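Local coordinates for protein galectin (Xenopus laevis, PDB 3WUD) that binds beta-galactosides such as lactose through a single galectin-type carbohydrate-recognition domain with a beta-sandwich fold, at residues A[32-37]-A[47-52]; A[57-62]-A[78-83]. One frame throughout, in Å; residues are numbered along the deposited sequence.

How the interactions relate
Interaction 1 pairs residues 32-37 with 47-52 under the bound sugar, and interaction 2 packs residues 57-62 against 78-83 at the end of the same sheet; their centres are about 10 Å apart. Strands 43-51 and 60-67 are neighbours in that sheet, where Asn49 N lies 2.9 Å from Ile62 O, a probable hydrogen bond. A side-chain tie is the salt bridge Arg51 NH1 to Asp57 OD2 at 2.6 Å, so Asp57 braces an arginine that holds galactose and glucose. The aromatic rings of the two contacts also join up, with Phe52 CE1 3.5 Å from Phe80 CE2 and Phe33 meeting Phe82 edge to face.

Interaction 1 of 2, residues A[32-37]-A[47-52]; sequences SFAINL and HFNPRF. With GAL (beta-D-galactopyranose), chain B; GLC (alpha-D-glucopyranose), chain C.
Strand 34-37 runs antiparallel to strand 47-51, the short axes 4.7 Å apart at 171°, and Ile35 and Phe48 form the hydrogen-bonded pair, each backbone N donating a hydrogen bond to the other's O. Asn36 and His47 are the next pair, non-hydrogen-bonded, and their side chains lie side by side, with amide and imidazole nearly coplanar. His47 ND1 donates to Asn36 OD1 at 2.7 Å, in the carbonyl plane and on a lone pair. This ND1 bond helps hold the ring's rotation, so that His47 NE2 hydrogen-bonds galactose O4, also at 2.7 Å. Ala34 CB touches CE1 of the same ring, and Trp71 meets it from outside the pair.

Asn49 works in both directions. Its CG stands anti to the backbone N (chi1 -173°), which lets ND2 reach across to Phe33 O at 2.8 Å, approaching from above the carbonyl plane. Its OD1 receives Arg51 NE at 2.8 Å, a bond lying in the guanidinium plane. The arginine, extended from CG to NE, then spans the two sugars: NH1 and NH2 both donate to glucose O3, and NH2 also donates to galactose O4 at 3.0 Å. Asp57 forms a salt bridge with NH1 and would help keep the guanidinium in place.

Away from the sugar, the Pro50 ring lies over one face of Phe33, CD sitting 4.0 Å from the ring centroid in a CH-pi contact. Ile35 and Phe48 point together into the sandwich, where Ile90 and Phe92 of the facing sheet receive them. One face of this strand pair thus builds core while His47, Asn49 and Arg51 line the other, the histidine-asparagine-arginine signature of the galectin beta-galactoside site.

Interaction 2 of 2, residues A[57-62]-A[78-83]; sequences DTNKII and NVFPFQ
With its CG anti to the backbone N (chi1 -157°), Phe80 reaches across to Asn59, and the path from CB outward runs along Asn59 and Lys60. CB comes 3.7 Å from Asn59 O, and CG keeps about the same distance from that oxygen. Along one edge of the ring CD1 meets Asn59 C at 3.4 Å and CE1 meets Lys60 O at 3.5 Å; along the other edge, over the same face, CD2 touches Asn59 CB and CE2 touches Asn59 OD1. CZ, at the tip, faces Asn59 CA. The ring therefore lies flat against this backbone: Asn59 CA stands over its centre, 3.5 Å from the centroid of the Phe80 ring and 3° off the normal, a CH-pi contact. Phe82 CD2 fills the opposite face.

Beyond the Phe80 ring, Ile61 CD1 touches the edge of the Phe82 ring at CE2, 3.6 Å away, and also packs on Val79 CG1. It comes 3.4 Å from Val79 O too, a buried carbonyl without a polar partner. Asn59 and Lys60 both face Arg51 in a G1 beta bulge, so the phenylalanine packs against this G1 bulge at one end of the galectin sandwich.

Interaction 1 of 2, residues A[32-37]-A[47-52]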
ATOM      1  N   SER A  32      13.661  14.566  -8.328  1.00 17.10           N
ATOM      2  CA  SER A  32      12.290  14.865  -7.854  1.00 17.44           C
ATOM      3  C   SER A  32      11.616  13.523  -7.437  1.00 15.60           C
ATOM      4  O   SER A  32      12.156  12.432  -7.722  1.00 16.58           O
ATOM      5  CB  SER A  32      11.440  15.524  -8.969  1.00 19.52           C
ATOM      6  OG  SER A  32      11.309  14.644 -10.030  1.00 22.14           O
ATOM      7  N   PHE A  33      10.523  13.588  -6.772  1.00 14.86           N
ATOM      8  CA  PHE A  33       9.680  12.392  -6.579  1.00 14.72           C
ATOM      9  C   PHE A  33       8.193  12.865  -6.600  1.00 13.60           C
ATOM     10  O   PHE A  33       7.919  14.073  -6.476  1.00 13.82           O
ATOM     11  CB  PHE A  33      10.037  11.656  -5.266  1.00 15.71           C
ATOM     12  CG  PHE A  33       9.740  12.422  -3.991  1.00 17.35           C
ATOM     13  CD1 PHE A  33       8.553  12.193  -3.289  1.00 16.69           C
ATOM     14  CD2 PHE A  33      10.671  13.297  -3.427  1.00 17.18           C
ATOM     15  CE1 PHE A  33       8.271  12.870  -2.129  1.00 18.77           C
ATOM     16  CE2 PHE A  33      10.411  13.963  -2.237  1.00 16.95           C
ATOM     17  CZ  PHE A  33       9.214  13.748  -1.592  1.00 16.90           C
ATOM     18  N   ALA A  34       7.243  11.939  -6.823  1.00 12.53           N
ATOM     19  CA  ALA A  34       5.845  12.376  -6.922  1.00 13.84           C
ATOM     20  C   ALA A  34       5.022  11.344  -6.196  1.00 11.90           C
ATOM     21  O   ALA A  34       5.326  10.132  -6.276  1.00 11.05           O
ATOM     22  CB  ALA A  34       5.402  12.514  -8.387  1.00 15.46           C
ATOM     23  N   ILE A  35       4.000  11.833  -5.486  1.00 14.04           N
ATOM     24  CA  ILE A  35       2.962  10.978  -4.931  1.00 13.87           C
ATOM     25  C   ILE A  35       1.616  11.516  -5.489  1.00 12.62           C
ATOM     26  O   ILE A  35       1.315  12.716  -5.420  1.00 13.74           O
ATOM     27  CB  ILE A  35       2.931  11.110  -3.412  1.00 14.32           C
ATOM     28  CG1 ILE A  35       4.265  10.677  -2.799  1.00 15.37           C
ATOM     29  CG2 ILE A  35       1.698  10.357  -2.825  1.00 16.01           C
ATOM     30  CD1 ILE A  35       4.486  11.338  -1.497  1.00 17.69           C
ATOM     31  N   ASN A  36       0.900  10.615  -6.132  1.00 11.78           N
ATOM     32  CA  ASN A  36      -0.394  10.879  -6.703  1.00 12.10           C
ATOM     33  C   ASN A  36      -1.546  10.225  -5.939  1.00 12.59           C
ATOM     34  O   ASN A  36      -1.445   9.067  -5.637  1.00 11.98           O
ATOM     35  CB  ASN A  36      -0.347  10.297  -8.078  1.00 11.94           C
ATOM     36  CG  ASN A  36       0.723  10.927  -8.938  1.00 12.33           C
ATOM     37  OD1 ASN A  36       0.821  12.155  -9.021  1.00 11.96           O
ATOM     38  ND2 ASN A  36       1.507  10.102  -9.575  1.00 14.78           N
ATOM     39  N   LEU A  37      -2.616  10.943  -5.654  1.00 11.76           N
ATOM     40  CA  LEU A  37      -3.812  10.390  -5.003  0.50 13.20           C
ATOM     41  C   LEU A  37      -5.002  10.765  -5.858  1.00 12.71           C
ATOM     42  O   LEU A  37      -5.104  11.936  -6.303  1.00 12.82           O
ATOM     43  CB  LEU A  37      -4.014  11.039  -3.632  1.00 16.36           C
ATOM     44  CG  LEU A  37      -3.107  10.682  -2.472  1.00 19.44           C
ATOM     45  CD1 LEU A  37      -3.772  11.261  -1.220  1.00 22.48           C
ATOM     46  CD2 LEU A  37      -3.034   9.201  -2.342  1.00 22.60           C
ATOM     47  N   HIS A  47      -1.332  15.603  -7.521  1.00 12.96           N
ATOM     48  CA  HIS A  47      -0.028  15.211  -7.939  1.00 12.42           C
ATOM     49  C   HIS A  47       0.858  16.110  -7.114  1.00 13.52           C
ATOM     50  O   HIS A  47       0.816  17.347  -7.283  1.00 14.88           O
ATOM     51  CB  HIS A  47       0.161  15.450  -9.444  1.00 12.20           C
ATOM     52  CG  HIS A  47       1.588  15.358  -9.930  1.00 12.86           C
ATOM     53  ND1 HIS A  47       2.246  14.165 -10.111  1.00 15.36           N
ATOM     54  CD2 HIS A  47       2.426  16.323 -10.348  1.00 13.31           C
ATOM     55  CE1 HIS A  47       3.443  14.409 -10.643  1.00 14.36           C
ATOM     56  NE2 HIS A  47       3.537  15.706 -10.838  1.00 14.51           N
ATOM     57  N   PHE A  48       1.580  15.505  -6.186  1.00 14.16           N
ATOM     58  CA  PHE A  48       2.416  16.145  -5.191  1.00 12.70           C
ATOM     59  C   PHE A  48       3.864  15.869  -5.565  1.00 11.90           C
ATOM     60  O   PHE A  48       4.309  14.722  -5.543  1.00 15.59           O
ATOM     61  CB  PHE A  48       2.110  15.528  -3.828  1.00 13.89           C
ATOM     62  CG  PHE A  48       2.975  16.023  -2.725  1.00 14.62           C
ATOM     63  CD1 PHE A  48       2.675  17.222  -2.088  1.00 15.07           C
ATOM     64  CD2 PHE A  48       4.083  15.295  -2.302  1.00 14.21           C
ATOM     65  CE1 PHE A  48       3.458  17.687  -1.046  1.00 15.96           C
ATOM     66  CE2 PHE A  48       4.909  15.760  -1.265  1.00 14.93           C
ATOM     67  CZ  PHE A  48       4.590  16.981  -0.669  1.00 14.72           C
ATOM     68  N   ASN A  49       4.560  16.874  -6.089  1.00 13.02           N
ATOM     69  CA  ASN A  49       5.845  16.696  -6.733  1.00 13.14           C
ATOM     70  C   ASN A  49       7.024  17.636  -6.223  1.00 13.36           C
ATOM     71  O   ASN A  49       7.275  18.675  -6.818  1.00 13.01           O
ATOM     72  CB  ASN A  49       5.624  16.932  -8.238  1.00 13.72           C
ATOM     73  CG  ASN A  49       6.838  16.625  -9.117  1.00 16.52           C
ATOM     74  OD1 ASN A  49       6.961  17.228 -10.173  1.00 16.20           O
ATOM     75  ND2 ASN A  49       7.686  15.695  -8.730  1.00 16.33           N
ATOM     76  N   PRO A  50       7.701  17.214  -5.114  1.00 12.57           N
ATOM     77  CA  PRO A  50       8.843  17.916  -4.607  1.00 12.72           C
ATOM     78  C   PRO A  50       9.943  17.747  -5.653  1.00 12.20           C
ATOM     79  O   PRO A  50      10.164  16.683  -6.136  1.00 14.74           O
ATOM     80  CB  PRO A  50       9.165  17.174  -3.292  1.00 11.32           C
ATOM     81  CG  PRO A  50       7.832  16.690  -2.847  1.00 12.39           C
ATOM     82  CD  PRO A  50       7.306  16.156  -4.172  1.00 13.04           C
ATOM     83  N   ARG A  51      10.551  18.858  -6.016  1.00 13.57           N
ATOM     84  CA  ARG A  51      11.519  18.938  -7.015  1.00 12.94           C
ATOM     85  C   ARG A  51      12.804  19.532  -6.410  1.00 14.66           C
ATOM     86  O   ARG A  51      12.811  20.728  -5.983  1.00 16.05           O
ATOM     87  CB  ARG A  51      11.074  19.876  -8.135  1.00 13.47           C
ATOM     88  CG  ARG A  51       9.848  19.353  -8.859  1.00 15.92           C
ATOM     89  CD  ARG A  51       9.452  20.198 -10.066  1.00 17.20           C
ATOM     90  NE  ARG A  51       8.293  19.612 -10.767  1.00 18.32           N
ATOM     91  CZ  ARG A  51       7.627  20.241 -11.749  1.00 18.03           C
ATOM     92  NH1 ARG A  51       8.039  21.414 -12.176  1.00 20.23           N
ATOM     93  NH2 ARG A  51       6.597  19.657 -12.356  1.00 16.45           N
ATOM     94  N   PHE A  52      13.850  18.715  -6.429  1.00 16.59           N
ATOM     95  CA  PHE A  52      15.210  19.126  -6.027  1.00 18.76           C
ATOM     96  C   PHE A  52      15.860  19.903  -7.153  1.00 20.34           C
ATOM     97  O   PHE A  52      16.369  21.001  -6.933  1.00 22.68           O
ATOM     98  CB  PHE A  52      16.068  17.899  -5.707  1.00 16.11           C
ATOM     99  CG  PHE A  52      15.617  17.139  -4.504  1.00 16.88           C
ATOM    100  CD1 PHE A  52      15.916  17.593  -3.242  1.00 18.13           C
ATOM    101  CD2 PHE A  52      14.903  15.964  -4.649  1.00 16.99           C
ATOM    102  CE1 PHE A  52      15.443  16.946  -2.100  1.00 19.66           C
ATOM    103  CE2 PHE A  52      14.444  15.288  -3.516  1.00 17.79           C
ATOM    104  CZ  PHE A  52      14.705  15.775  -2.254  1.00 17.36           C
TER
HETATM  105  C1  GAL B   2       5.303  18.855 -15.654  1.00 17.14           C
HETATM  106  C2  GAL B   2       5.957  17.507 -15.388  1.00 19.74           C
HETATM  107  C3  GAL B   2       4.976  16.429 -14.929  1.00 16.22           C
HETATM  108  C4  GAL B   2       4.116  17.008 -13.797  1.00 17.27           C
HETATM  109  C5  GAL B   2       3.531  18.360 -14.232  1.00 15.40           C
HETATM  110  C6  GAL B   2       2.668  19.054 -13.202  1.00 14.87           C
HETATM  111  O2  GAL B   2       6.563  17.029 -16.582  1.00 19.09           O
HETATM  112  O3  GAL B   2       5.691  15.253 -14.596  1.00 17.40           O
HETATM  113  O4  GAL B   2       4.914  17.191 -12.620  1.00 16.75           O
HETATM  114  O5  GAL B   2       4.538  19.324 -14.562  1.00 15.01           O
HETATM  115  O6  GAL B   2       2.132  20.288 -13.640  1.00 16.76           O
HETATM  116  C1  GLC C   1       5.846  23.689 -17.472  1.00 23.44           C
HETATM  117  C2  GLC C   1       6.270  23.510 -16.031  1.00 18.08           C
HETATM  118  C3  GLC C   1       6.483  22.109 -15.547  1.00 18.41           C
HETATM  119  C4  GLC C   1       5.727  21.038 -16.366  1.00 16.24           C
HETATM  120  C5  GLC C   1       5.876  21.219 -17.877  1.00 18.37           C
HETATM  121  C6  GLC C   1       4.865  20.427 -18.640  1.00 21.47           C
HETATM  122  O1  GLC C   1       6.372  24.837 -18.086  1.00 20.38           O
HETATM  123  O2  GLC C   1       7.274  24.377 -15.545  1.00 19.10           O
HETATM  124  O3  GLC C   1       6.143  22.127 -14.155  1.00 16.31           O
HETATM  125  O4  GLC C   1       6.316  19.844 -15.995  1.00 17.28           O
HETATM  126  O5  GLC C   1       5.669  22.542 -18.281  1.00 19.67           O
HETATM  127  O6  GLC C   1       5.163  20.668 -20.013  1.00 32.04           O

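Interaction 2 of 2, residues A[57-62]-A[78-83]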
ATOM      1  N   ASP A  57      12.950  23.919 -11.570  1.00 22.67           N
ATOM      2  CA  ASP A  57      12.534  24.205 -10.198  1.00 21.67           C
ATOM      3  C   ASP A  57      13.567  23.574  -9.252  1.00 21.84           C
ATOM      4  O   ASP A  57      13.978  22.415  -9.508  1.00 24.27           O
ATOM      5  CB  ASP A  57      11.143  23.640  -9.903  1.00 21.58           C
ATOM      6  CG  ASP A  57      10.089  24.299 -10.716  1.00 22.86           C
ATOM      7  OD1 ASP A  57      10.108  25.534 -10.848  1.00 20.21           O
ATOM      8  OD2 ASP A  57       9.281  23.551 -11.284  1.00 20.45           O
ATOM      9  N   THR A  58      14.066  24.369  -8.286  1.00 21.31           N
ATOM     10  CA  THR A  58      15.017  23.969  -7.252  0.50 21.39           C
ATOM     11  C   THR A  58      14.388  24.128  -5.878  1.00 23.03           C
ATOM     12  O   THR A  58      14.003  25.241  -5.462  1.00 21.02           O
ATOM     13  CB  THR A  58      16.318  24.825  -7.302  1.00 26.86           C
ATOM     14  OG1 THR A  58      17.002  24.523  -8.530  1.00 27.23           O
ATOM     15  CG2 THR A  58      17.254  24.461  -6.062  1.00 29.94           C
ATOM     16  N   ASN A  59      14.252  23.007  -5.148  1.00 21.13           N
ATOM     17  CA  ASN A  59      13.620  23.012  -3.844  1.00 22.10           C
ATOM     18  C   ASN A  59      12.264  23.674  -3.778  1.00 21.03           C
ATOM     19  O   ASN A  59      12.014  24.529  -2.905  1.00 18.55           O
ATOM     20  CB  ASN A  59      14.595  23.557  -2.760  1.00 24.62           C
ATOM     21  CG  ASN A  59      15.911  22.741  -2.686  1.00 24.96           C
ATOM     22  OD1 ASN A  59      16.058  21.681  -3.291  1.00 27.87           O
ATOM     23  ND2 ASN A  59      16.861  23.254  -1.937  1.00 25.41           N
ATOM     24  N   LYS A  60      11.372  23.255  -4.717  1.00 17.51           N
ATOM     25  CA  LYS A  60       9.989  23.713  -4.670  1.00 19.08           C
ATOM     26  C   LYS A  60       9.140  22.464  -4.661  1.00 14.47           C
ATOM     27  O   LYS A  60       9.510  21.479  -5.240  1.00 18.54           O
ATOM     28  CB  LYS A  60       9.604  24.507  -5.921  1.00 19.64           C
ATOM     29  CG  LYS A  60      10.531  25.699  -6.244  1.00 22.24           C
ATOM     30  CD  LYS A  60      10.266  26.811  -5.280  1.00 20.67           C
ATOM     31  CE  LYS A  60      11.167  28.024  -5.577  1.00 22.45           C
ATOM     32  NZ  LYS A  60      12.460  27.816  -4.870  1.00 22.26           N
ATOM     33  N   ILE A  61       7.949  22.563  -4.108  1.00 16.47           N
ATOM     34  CA  ILE A  61       6.959  21.560  -4.300  1.00 15.84           C
ATOM     35  C   ILE A  61       5.969  22.062  -5.395  1.00 15.39           C
ATOM     36  O   ILE A  61       5.306  23.120  -5.210  1.00 16.47           O
ATOM     37  CB  ILE A  61       6.156  21.274  -3.046  1.00 14.69           C
ATOM     38  CG1 ILE A  61       7.078  20.845  -1.888  1.00 15.94           C
ATOM     39  CG2 ILE A  61       5.147  20.182  -3.353  1.00 18.92           C
ATOM     40  CD1 ILE A  61       6.330  20.633  -0.607  1.00 15.84           C
ATOM     41  N   ILE A  62       5.835  21.280  -6.462  1.00 14.74           N
ATOM     42  CA  ILE A  62       4.826  21.644  -7.484  1.00 15.64           C
ATOM     43  C   ILE A  62       3.668  20.705  -7.218  1.00 14.22           C
ATOM     44  O   ILE A  62       3.895  19.509  -7.052  1.00 13.97           O
ATOM     45  CB  ILE A  62       5.379  21.377  -8.859  1.00 16.26           C
ATOM     46  CG1 ILE A  62       6.318  22.503  -9.278  1.00 20.16           C
ATOM     47  CG2 ILE A  62       4.254  21.293  -9.903  1.00 17.53           C
ATOM     48  CD1 ILE A  62       7.298  23.028  -8.250  1.00 22.44           C
ATOM     49  N   ASN A  78       6.994  27.109  -1.812  1.00 19.16           N
ATOM     50  CA  ASN A  78       8.371  27.267  -1.368  1.00 20.50           C
ATOM     51  C   ASN A  78       8.711  26.384  -0.128  1.00 21.81           C
ATOM     52  O   ASN A  78       9.842  26.101   0.122  1.00 25.58           O
ATOM     53  CB  ASN A  78       8.797  28.739  -1.054  1.00 18.74           C
ATOM     54  CG  ASN A  78       8.747  29.640  -2.268  1.00 18.50           C
ATOM     55  OD1 ASN A  78       8.569  29.173  -3.389  1.00 19.55           O
ATOM     56  ND2 ASN A  78       8.915  30.952  -2.067  1.00 19.10           N
ATOM     57  N   VAL A  79       7.741  25.867   0.607  1.00 22.46           N
ATOM     58  CA  VAL A  79       8.127  24.998   1.726  1.00 24.13           C
ATOM     59  C   VAL A  79       8.813  23.762   1.173  1.00 23.11           C
ATOM     60  O   VAL A  79       8.388  23.222   0.152  1.00 19.12           O
ATOM     61  CB  VAL A  79       6.921  24.599   2.565  1.00 25.91           C
ATOM     62  CG1 VAL A  79       6.005  23.694   1.813  1.00 25.18           C
ATOM     63  CG2 VAL A  79       7.377  23.871   3.822  1.00 31.74           C
ATOM     64  N   PHE A  80       9.862  23.298   1.851  1.00 20.56           N
ATOM     65  CA  PHE A  80      10.642  22.168   1.336  1.00 18.71           C
ATOM     66  C   PHE A  80      11.490  21.513   2.410  1.00 19.52           C
ATOM     67  O   PHE A  80      12.718  21.680   2.429  1.00 20.80           O
ATOM     68  CB  PHE A  80      11.537  22.648   0.197  1.00 16.88           C
ATOM     69  CG  PHE A  80      11.968  21.562  -0.754  1.00 17.72           C
ATOM     70  CD1 PHE A  80      11.139  21.174  -1.793  1.00 17.54           C
ATOM     71  CD2 PHE A  80      13.224  20.950  -0.686  1.00 15.94           C
ATOM     72  CE1 PHE A  80      11.527  20.183  -2.694  1.00 16.10           C
ATOM     73  CE2 PHE A  80      13.589  19.911  -1.542  1.00 18.45           C
ATOM     74  CZ  PHE A  80      12.720  19.526  -2.579  1.00 17.45           C
ATOM     75  N   PRO A  81      10.870  20.739   3.263  1.00 22.05           N
ATOM     76  CA  PRO A  81      11.614  20.031   4.323  1.00 24.86           C
ATOM     77  C   PRO A  81      12.222  18.705   3.889  1.00 25.82           C
ATOM     78  O   PRO A  81      12.232  17.743   4.681  1.00 31.80           O
ATOM     79  CB  PRO A  81      10.514  19.708   5.294  1.00 20.82           C
ATOM     80  CG  PRO A  81       9.357  19.458   4.415  1.00 22.88           C
ATOM     81  CD  PRO A  81       9.432  20.493   3.348  1.00 21.72           C
ATOM     82  N   PHE A  82      12.616  18.573   2.640  1.00 22.19           N
ATOM     83  CA  PHE A  82      13.088  17.291   2.158  1.00 20.78           C
ATOM     84  C   PHE A  82      14.609  17.308   1.950  1.00 21.13           C
ATOM     85  O   PHE A  82      15.165  18.353   1.742  1.00 24.91           O
ATOM     86  CB  PHE A  82      12.338  16.879   0.857  1.00 21.01           C
ATOM     87  CG  PHE A  82      10.848  16.995   0.952  1.00 17.19           C
ATOM     88  CD1 PHE A  82      10.114  15.993   1.545  1.00 18.15           C
ATOM     89  CD2 PHE A  82      10.165  18.076   0.361  1.00 17.55           C
ATOM     90  CE1 PHE A  82       8.762  16.117   1.653  1.00 17.34           C
ATOM     91  CE2 PHE A  82       8.805  18.176   0.427  1.00 19.18           C
ATOM     92  CZ  PHE A  82       8.117  17.187   1.064  1.00 18.70           C
ATOM     93  N   GLN A  83      15.256  16.147   2.146  1.00 22.66           N
ATOM     94  CA  GLN A  83      16.655  15.918   1.795  1.00 24.00           C
ATOM     95  C   GLN A  83      16.782  14.653   0.982  1.00 23.80           C
ATOM     96  O   GLN A  83      16.107  13.653   1.212  1.00 21.22           O
ATOM     97  CB  GLN A  83      17.526  15.745   3.064  1.00 30.78           C
ATOM     98  CG  GLN A  83      16.983  16.504   4.266  1.00 35.90           C
ATOM     99  CD  GLN A  83      17.921  16.554   5.472  1.00 43.84           C
ATOM    100  OE1 GLN A  83      18.586  15.569   5.821  1.00 47.99           O
ATOM    101  NE2 GLN A  83      17.948  17.711   6.134  1.00 47.71           N
TER